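Local coordinates for quinoline 2-oxidoreductase large subunit (Pseudomonas putida, PDB 1T3Q), which binds the molybdenum and pterin cytosine dinucleotide cofactor with which the enzyme probably hydroxylates quinoline at its 2-position, at residues G86-M91 with F96-Q101; Q516-V521 with G555-A560; A644-D649 with T655-F660. All coordinates share one frame; numbering follows the deposited sequence.

Interaction 1: residues G86-M91 with F96-Q101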
loop_
_atom_site.group_PDB
_atom_site.type_symbol
_atom_site.label_atom_id
_atom_site.label_comp_id
_atom_site.label_asym_id
_atom_site.label_seq_id
_atom_site.Cartn_x
_atom_site.Cartn_y
_atom_site.Cartn_z
ATOM N N GLY B 86 -0.686 14.684 -26.138
ATOM C CA GLY B 86 0.690 14.286 -25.910
ATOM C C GLY B 86 1.538 15.201 -25.044
ATOM O O GLY B 86 1.036 16.087 -24.354
ATOM N N ILE B 87 2.847 14.986 -25.107
ATOM C CA ILE B 87 3.802 15.743 -24.314
ATOM C C ILE B 87 4.247 17.032 -24.991
ATOM O O ILE B 87 4.948 16.994 -25.998
ATOM C CB ILE B 87 5.052 14.887 -24.019
ATOM C CG1 ILE B 87 4.629 13.580 -23.337
ATOM C CG2 ILE B 87 6.022 15.665 -23.144
ATOM C CD1 ILE B 87 5.770 12.608 -23.106
ATOM N N VAL B 88 3.830 18.163 -24.428
ATOM C CA VAL B 88 4.194 19.476 -24.953
ATOM C C VAL B 88 5.510 19.897 -24.305
ATOM O O VAL B 88 5.598 20.005 -23.083
ATOM C CB VAL B 88 3.116 20.526 -24.617
ATOM C CG1 VAL B 88 3.479 21.874 -25.237
ATOM C CG2 VAL B 88 1.765 20.052 -25.122
ATOM N N ALA B 89 6.531 20.127 -25.121
ATOM C CA ALA B 89 7.837 20.513 -24.606
ATOM C C ALA B 89 8.325 21.801 -25.242
ATOM O O ALA B 89 8.474 21.887 -26.462
ATOM C CB ALA B 89 8.848 19.391 -24.856
ATOM N N THR B 90 8.589 22.800 -24.411
ATOM C CA THR B 90 9.064 24.081 -24.910
ATOM C C THR B 90 10.057 24.718 -23.946
ATOM O O THR B 90 10.253 24.236 -22.829
ATOM C CB THR B 90 7.889 25.052 -25.141
ATOM O OG1 THR B 90 8.362 26.217 -25.835
ATOM C CG2 THR B 90 7.263 25.459 -23.811
ATOM N N MET B 91 10.680 25.803 -24.394
ATOM C CA MET B 91 11.664 26.530 -23.605
ATOM C C MET B 91 11.519 28.023 -23.861
ATOM O O MET B 91 11.168 28.434 -24.969
ATOM C CB MET B 91 13.082 26.098 -23.996
ATOM C CG MET B 91 13.565 24.798 -23.375
ATOM S SD MET B 91 14.094 24.999 -21.661
ATOM C CE MET B 91 13.700 23.381 -21.008
ATOM N N PHE B 96 13.231 29.046 -30.257
ATOM C CA PHE B 96 13.056 27.635 -29.920
ATOM C C PHE B 96 11.762 27.095 -30.513
ATOM O O PHE B 96 10.715 27.728 -30.405
ATOM C CB PHE B 96 13.014 27.443 -28.400
ATOM C CG PHE B 96 12.964 26.001 -27.977
ATOM C CD1 PHE B 96 14.130 25.240 -27.914
ATOM C CD2 PHE B 96 11.749 25.394 -27.673
ATOM C CE1 PHE B 96 14.085 23.887 -27.554
ATOM C CE2 PHE B 96 11.694 24.043 -27.311
ATOM C CZ PHE B 96 12.867 23.292 -27.252
ATOM N N GLN B 97 11.835 25.919 -31.128
ATOM C CA GLN B 97 10.655 25.301 -31.715
ATOM C C GLN B 97 10.026 24.273 -30.780
ATOM O O GLN B 97 10.611 23.231 -30.493
ATOM C CB GLN B 97 10.999 24.631 -33.045
ATOM C CG GLN B 97 11.308 25.598 -34.180
ATOM C CD GLN B 97 11.172 24.938 -35.533
ATOM O OE1 GLN B 97 12.150 24.460 -36.114
ATOM N NE2 GLN B 97 9.945 24.887 -36.037
ATOM N N THR B 98 8.823 24.581 -30.313
ATOM C CA THR B 98 8.091 23.694 -29.424
ATOM C C THR B 98 7.711 22.423 -30.167
ATOM O O THR B 98 7.490 22.448 -31.372
ATOM C CB THR B 98 6.782 24.352 -28.935
ATOM O OG1 THR B 98 7.090 25.465 -28.093
ATOM C CG2 THR B 98 5.927 23.356 -28.174
ATOM N N THR B 99 7.661 21.306 -29.453
ATOM C CA THR B 99 7.240 20.061 -30.071
ATOM C C THR B 99 6.177 19.463 -29.172
ATOM O O THR B 99 6.152 19.713 -27.968
ATOM C CB THR B 99 8.391 19.031 -30.230
ATOM O OG1 THR B 99 8.969 18.743 -28.951
ATOM C CG2 THR B 99 9.461 19.557 -31.182
ATOM N N ILE B 100 5.272 18.708 -29.776
ATOM C CA ILE B 100 4.224 18.032 -29.037
ATOM C C ILE B 100 4.392 16.586 -29.468
ATOM O O ILE B 100 4.144 16.250 -30.622
ATOM C CB ILE B 100 2.821 18.536 -29.443
ATOM C CG1 ILE B 100 2.705 20.034 -29.151
ATOM C CG2 ILE B 100 1.754 17.760 -28.685
ATOM C CD1 ILE B 100 1.323 20.620 -29.426
ATOM N N GLN B 101 4.864 15.738 -28.563
ATOM C CA GLN B 101 5.056 14.343 -28.917
ATOM C C GLN B 101 3.809 13.549 -28.598
ATOM O O GLN B 101 3.385 13.475 -27.443
ATOM C CB GLN B 101 6.252 13.742 -28.170
ATOM C CG GLN B 101 6.422 12.250 -28.429
ATOM C CD GLN B 101 7.632 11.652 -27.731
ATOM O OE1 GLN B 101 8.328 12.329 -26.970
ATOM N NE2 GLN B 101 7.883 10.373 -27.984
HETATM O O HOH W 1 7.688 17.074 -27.392
#
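Met-91 and Phe-96 meet at the loop end of a two-stranded antiparallel beta hairpin, formed by strands 87-89 and 99-101 within the a/b hammerhead domain. Phe-96 swings its ring back against the opposite arm, its CG anti to the backbone N (chi1 -175°). Its CB lies 4.0 Å from Met-91 O. Beyond it, CG and CD1 run beneath Met-91 CB, which sits over the ring centre in a CH-pi contact, 3.9 Å from the centroid of the Phe-96 ring and 8° off the ring normal. CD2 approaches Met-91 N, CE2 comes to 3.6 Å from Thr-90 CA, and Ala-89 O lies at the ring edge, in its plane. Val-166 and Ser-167 of strand 165-170 also pack against Phe-96, tying the loop end to the neighbouring sheet. A serine at this position would probably leave Met-91 CB without its aromatic support and open a gap between the arms near Thr-90.

Two pairs of reciprocal backbone bonds join Ile-87 to Gln-101 and Ala-89 to Thr-99; in the second, Ala-89 N reaches Thr-99 O at 2.9 Å with an almost straight N-H...O angle of 176°. Between these hydrogen-bonded pairs lies the non-hydrogen-bonded pair Val-88 and Ile-100, whose side chains run alongside each other, with Val-88 CG2 4.1 Å from Ile-100 CG1. On the other face, Thr-99 OG1 is hydrogen-bonded to Asn-327 N and to a water that also bonds Ile-87 O. Nearer the turn, the crossing side chains of Thr-90 and Thr-98 close the hairpin with a hydroxyl-hydroxyl hydrogen bond, Thr-90 OG1 to Thr-98 OG1, of 2.7 Å.

Interaction 2: residues Q516-V521 with G555-A560; sequences QIAADV and GSIGRA
Ala-518, Val-521, Ile-557 and Gly-558, the residues that meet here, carry no flat side chain, so no ring face or edge takes part and the packing is one of methyl groups against methyl and backbone. The branch that does the touching is CG2 of Ile-557. It lies 3.9 Å from Ala-518 CB, and is also 4.1 Å from Ala-518 CA, so the methyl rests on the alanine and its backbone together. The first torsion of Ile-557 (chi1 -69°) turns CG2 anti to its own backbone N and leaves CG1 beside that N, which presents the short branch to the partner helix.

One turn further on, Val-521 reaches over Gly-558. Its CG1 stands 4.3 Å from Gly-558 O, a loose contact with the backbone of a residue that has no side chain of its own to add. The nearest backbone pairs are correspondingly close for helices, with Ala-518 CA 6.5 Å from Ile-557 CA and Val-521 CA 6.6 Å from Gly-558 CA. No hydrogen bond spans the two segments, though Val-521 O accepts one from Arg-565 NH2 further along the partner helix.

Ile-517 and Val-521 extend the apolar seam onto Ala-554 and Ala-561 of that helix, while Val-499 of strand 497-501 touches both Ala-518 and Ile-557. Arg-559 pairs with Glu-5 and with Asp-621 of the second subunit. This is close helix-helix packing, in which an alanine and a glycine let Ile-557 of helix 549-576 and Val-521 of helix 510-522 come near, beside a beta sheet of the molybdopterin cofactor-binding domain.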
loop_
_atom_site.group_PDB
_atom_site.type_symbol
_atom_site.label_atom_id
_atom_site.label_comp_id
_atom_site.label_asym_id
_atom_site.label_seq_id
_atom_site.Cartn_x
_atom_site.Cartn_y
_atom_site.Cartn_z
ATOM N N GLN B 516 21.536 12.403 7.824
ATOM C CA GLN B 516 22.736 12.970 8.429
ATOM C C GLN B 516 22.601 14.487 8.527
ATOM O O GLN B 516 23.006 15.096 9.519
ATOM C CB GLN B 516 23.970 12.608 7.597
ATOM C CG GLN B 516 24.360 11.135 7.682
ATOM C CD GLN B 516 25.586 10.810 6.852
ATOM O OE1 GLN B 516 25.479 10.301 5.740
ATOM N NE2 GLN B 516 26.766 11.119 7.389
ATOM N N ILE B 517 22.025 15.092 7.495
ATOM C CA ILE B 517 21.826 16.538 7.468
ATOM C C ILE B 517 20.808 16.960 8.527
ATOM O O ILE B 517 21.058 17.881 9.306
ATOM C CB ILE B 517 21.311 17.012 6.080
ATOM C CG1 ILE B 517 22.394 16.795 5.018
ATOM C CG2 ILE B 517 20.907 18.488 6.149
ATOM C CD1 ILE B 517 21.924 17.057 3.597
ATOM N N ALA B 518 19.664 16.282 8.558
ATOM C CA ALA B 518 18.616 16.617 9.512
ATOM C C ALA B 518 19.080 16.440 10.954
ATOM O O ALA B 518 18.744 17.241 11.830
ATOM C CB ALA B 518 17.377 15.760 9.252
ATOM N N ALA B 519 19.845 15.382 11.194
ATOM C CA ALA B 519 20.362 15.087 12.524
ATOM C C ALA B 519 21.215 16.248 13.031
ATOM O O ALA B 519 21.066 16.694 14.173
ATOM C CB ALA B 519 21.190 13.816 12.481
ATOM N N ASP B 520 22.105 16.738 12.178
ATOM C CA ASP B 520 22.983 17.843 12.557
ATOM C C ASP B 520 22.254 19.154 12.795
ATOM O O ASP B 520 22.607 19.901 13.709
ATOM C CB ASP B 520 24.083 18.025 11.506
ATOM C CG ASP B 520 25.188 16.990 11.649
ATOM O OD1 ASP B 520 26.177 17.041 10.891
ATOM O OD2 ASP B 520 25.060 16.122 12.540
ATOM N N VAL B 521 21.239 19.442 11.982
ATOM C CA VAL B 521 20.488 20.682 12.153
ATOM C C VAL B 521 19.761 20.695 13.500
ATOM O O VAL B 521 19.782 21.699 14.212
ATOM C CB VAL B 521 19.445 20.889 11.023
ATOM C CG1 VAL B 521 18.582 22.106 11.328
ATOM C CG2 VAL B 521 20.148 21.082 9.689
ATOM N N GLY B 555 19.452 22.456 1.894
ATOM C CA GLY B 555 18.746 23.721 2.002
ATOM C C GLY B 555 17.297 23.634 2.453
ATOM O O GLY B 555 16.897 24.360 3.367
ATOM N N SER B 556 16.506 22.758 1.828
ATOM C CA SER B 556 15.095 22.623 2.189
ATOM C C SER B 556 14.907 21.990 3.561
ATOM O O SER B 556 14.133 22.480 4.380
ATOM C CB SER B 556 14.329 21.806 1.135
ATOM O OG SER B 556 14.844 20.494 0.993
ATOM N N ILE B 557 15.598 20.887 3.812
ATOM C CA ILE B 557 15.475 20.251 5.113
ATOM C C ILE B 557 16.002 21.239 6.153
ATOM O O ILE B 557 15.460 21.351 7.250
ATOM C CB ILE B 557 16.270 18.927 5.156
ATOM C CG1 ILE B 557 15.586 17.899 4.246
ATOM C CG2 ILE B 557 16.350 18.402 6.589
ATOM C CD1 ILE B 557 16.374 16.618 4.065
ATOM N N GLY B 558 17.045 21.974 5.784
ATOM C CA GLY B 558 17.619 22.962 6.682
ATOM C C GLY B 558 16.577 23.978 7.107
ATOM O O GLY B 558 16.356 24.189 8.298
ATOM N N ARG B 559 15.924 24.599 6.129
ATOM C CA ARG B 559 14.888 25.590 6.406
ATOM C C ARG B 559 13.739 25.040 7.248
ATOM O O ARG B 559 13.333 25.654 8.232
ATOM C CB ARG B 559 14.300 26.137 5.099
ATOM C CG ARG B 559 15.170 27.120 4.328
ATOM C CD ARG B 559 14.271 28.014 3.461
ATOM N NE ARG B 559 13.370 28.798 4.304
ATOM C CZ ARG B 559 12.170 29.247 3.940
ATOM N NH1 ARG B 559 11.447 29.951 4.801
ATOM N NH2 ARG B 559 11.678 28.987 2.735
ATOM N N ALA B 560 13.194 23.891 6.845
ATOM C CA ALA B 560 12.081 23.297 7.565
ATOM C C ALA B 560 12.480 22.928 8.992
ATOM O O ALA B 560 11.741 23.198 9.941
ATOM C CB ALA B 560 11.568 22.070 6.823
#

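Interaction 3: residues A644-D649 with T655-F660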
loop_
_atom_site.group_PDB
_atom_site.type_symbol
_atom_site.label_atom_id
_atom_site.label_comp_id
_atom_site.label_asym_id
_atom_site.label_seq_id
_atom_site.Cartn_x
_atom_site.Cartn_y
_atom_site.Cartn_z
ATOM N N ALA B 644 43.871 9.982 -16.451
ATOM C CA ALA B 644 43.763 8.585 -16.815
ATOM C C ALA B 644 44.996 8.152 -17.579
ATOM O O ALA B 644 45.591 8.932 -18.322
ATOM C CB ALA B 644 42.518 8.359 -17.672
ATOM N N ILE B 645 45.390 6.904 -17.367
ATOM C CA ILE B 645 46.523 6.337 -18.073
ATOM C C ILE B 645 45.957 5.161 -18.854
ATOM O O ILE B 645 45.294 4.293 -18.287
ATOM C CB ILE B 645 47.619 5.840 -17.112
ATOM C CG1 ILE B 645 48.278 7.038 -16.418
ATOM C CG2 ILE B 645 48.660 5.040 -17.886
ATOM C CD1 ILE B 645 49.376 6.666 -15.433
ATOM N N VAL B 646 46.191 5.158 -20.162
ATOM C CA VAL B 646 45.698 4.092 -21.017
ATOM C C VAL B 646 46.858 3.421 -21.727
ATOM O O VAL B 646 47.891 4.043 -21.984
ATOM C CB VAL B 646 44.713 4.612 -22.100
ATOM C CG1 VAL B 646 43.536 5.318 -21.446
ATOM C CG2 VAL B 646 45.435 5.533 -23.065
ATOM N N GLU B 647 46.684 2.141 -22.023
ATOM C CA GLU B 647 47.699 1.374 -22.727
ATOM C C GLU B 647 47.052 0.806 -23.979
ATOM O O GLU B 647 46.028 0.130 -23.900
ATOM C CB GLU B 647 48.216 0.225 -21.858
ATOM C CG GLU B 647 49.119 -0.739 -22.618
ATOM C CD GLU B 647 49.441 -1.989 -21.820
ATOM O OE1 GLU B 647 50.285 -1.913 -20.905
ATOM O OE2 GLU B 647 48.839 -3.046 -22.106
ATOM N N ILE B 648 47.649 1.091 -25.130
ATOM C CA ILE B 648 47.135 0.606 -26.400
ATOM C C ILE B 648 48.131 -0.377 -27.013
ATOM O O ILE B 648 49.314 -0.071 -27.127
ATOM C CB ILE B 648 46.932 1.765 -27.393
ATOM C CG1 ILE B 648 45.939 2.779 -26.818
ATOM C CG2 ILE B 648 46.440 1.226 -28.726
ATOM C CD1 ILE B 648 45.811 4.039 -27.653
ATOM N N ASP B 649 47.650 -1.556 -27.399
ATOM C CA ASP B 649 48.510 -2.566 -28.014
ATOM C C ASP B 649 48.750 -2.155 -29.466
ATOM O O ASP B 649 47.802 -1.983 -30.226
ATOM C CB ASP B 649 47.829 -3.937 -27.976
ATOM C CG ASP B 649 48.749 -5.053 -28.421
ATOM O OD1 ASP B 649 49.580 -5.499 -27.605
ATOM O OD2 ASP B 649 48.652 -5.478 -29.588
ATOM N N THR B 655 42.658 -1.484 -26.135
ATOM C CA THR B 655 42.892 -0.380 -25.216
ATOM C C THR B 655 42.480 -0.730 -23.793
ATOM O O THR B 655 41.402 -1.275 -23.550
ATOM C CB THR B 655 42.138 0.879 -25.670
ATOM O OG1 THR B 655 42.527 1.201 -27.012
ATOM C CG2 THR B 655 42.472 2.054 -24.764
ATOM N N ARG B 656 43.353 -0.399 -22.853
ATOM C CA ARG B 656 43.112 -0.690 -21.451
ATOM C C ARG B 656 43.387 0.540 -20.590
ATOM O O ARG B 656 44.420 1.190 -20.739
ATOM C CB ARG B 656 44.021 -1.858 -21.033
ATOM C CG ARG B 656 43.941 -2.277 -19.576
ATOM C CD ARG B 656 44.562 -3.665 -19.368
ATOM N NE ARG B 656 45.704 -3.648 -18.454
ATOM C CZ ARG B 656 46.972 -3.524 -18.836
ATOM N NH1 ARG B 656 47.941 -3.516 -17.930
ATOM N NH2 ARG B 656 47.275 -3.422 -20.121
ATOM N N VAL B 657 42.445 0.877 -19.715
ATOM C CA VAL B 657 42.633 2.005 -18.812
ATOM C C VAL B 657 43.298 1.359 -17.609
ATOM O O VAL B 657 42.642 0.663 -16.835
ATOM C CB VAL B 657 41.295 2.620 -18.362
ATOM C CG1 VAL B 657 41.558 3.821 -17.471
ATOM C CG2 VAL B 657 40.466 3.017 -19.578
ATOM N N THR B 658 44.598 1.584 -17.461
ATOM C CA THR B 658 45.352 0.983 -16.374
ATOM C C THR B 658 45.327 1.746 -15.061
ATOM O O THR B 658 45.486 1.148 -13.999
ATOM C CB THR B 658 46.824 0.789 -16.772
ATOM O OG1 THR B 658 47.425 2.067 -17.011
ATOM C CG2 THR B 658 46.922 -0.055 -18.027
ATOM N N ASP B 659 45.141 3.061 -15.133
ATOM C CA ASP B 659 45.122 3.888 -13.936
ATOM C C ASP B 659 44.113 5.023 -14.052
ATOM O O ASP B 659 43.822 5.502 -15.143
ATOM C CB ASP B 659 46.500 4.512 -13.700
ATOM C CG ASP B 659 47.599 3.481 -13.574
ATOM O OD1 ASP B 659 47.878 3.042 -12.440
ATOM O OD2 ASP B 659 48.183 3.112 -14.612
ATOM N N PHE B 660 43.590 5.445 -12.911
ATOM C CA PHE B 660 42.656 6.557 -12.879
ATOM C C PHE B 660 42.849 7.293 -11.567
ATOM O O PHE B 660 42.873 6.688 -10.489
ATOM C CB PHE B 660 41.212 6.074 -13.030
ATOM C CG PHE B 660 40.436 6.841 -14.066
ATOM C CD1 PHE B 660 40.098 8.174 -13.856
ATOM C CD2 PHE B 660 40.091 6.245 -15.275
ATOM C CE1 PHE B 660 39.432 8.907 -14.842
ATOM C CE2 PHE B 660 39.424 6.967 -16.265
ATOM C CZ PHE B 660 39.095 8.301 -16.048
#
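A classic beta bulge, in which Thr-658 and Asp-659 both face Ile-645, interrupts the antiparallel hairpin of strands 636-649 and 655-665. Ile-645 O receives Thr-658 N at 2.9 Å and, more weakly, Asp-659 N, while Ile-645 N bonds to Asp-659 O. The extra residue brings two polar side chains beside one isoleucine: Thr-658 OG1 lies 3.3 Å from Ile-645 CG2, and Asp-659 runs alongside the isoleucine. Thr-658 OG1, placed between backbone N and carbonyl carbon (chi1 63°), donates to Asp-659 OD2 over 2.7 Å, meeting it on the anti side and out of the carboxylate plane. Arg-445 of helix 439-450 binds both of these oxygens, which would probably help offset the carboxylate charge.

On the same face Glu-647 and Arg-656 extend side by side into a salt bridge, Glu-647 OE2 to Arg-656 NH2 at 2.6 Å. The oxygen sits at the guanidinium edge, near its plane, but the carboxylate and guanidinium planes are 71° apart and the hydrogen bond is bent and weak. Thr-658 CG2, from the bulge, covers one face of the guanidinium over its centre.

The other face is mostly apolar. Ala-644 CB stands 3.7 Å above the plane of the Phe-660 ring, offset toward the rim, and the ring reaches on to helices 672-692 and 744-761. Val-646 and Val-657 form a non-hydrogen-bonded pair on this face, toward the same helices. The contact is thus a classic bulge in a hairpin whose strands are the two middle ones of a mixed four-stranded sheet, with helices packed on both faces.

In the fold
The three contacts follow one another along the chain and hold different elements, with no touch between them; even the closest two, interactions 1 and 2, are about 22 Å apart at their nearest atoms. Interaction 2 is the fully buried one, and correspondingly relies on aliphatic packing between helices without a hydrogen bond between its two segments. Interactions 1 and 3 are partly buried hairpins that lie on opposite sides of the chain's centre. Both combine backbone bonding with a CH-pi contact, but interaction 1 adds neutral hydroxyls and a water, whereas interaction 3 adds charged groups. Interactions 2 and 3 share the molybdopterin cofactor-binding domain; interaction 1 belongs to the hammerhead domain.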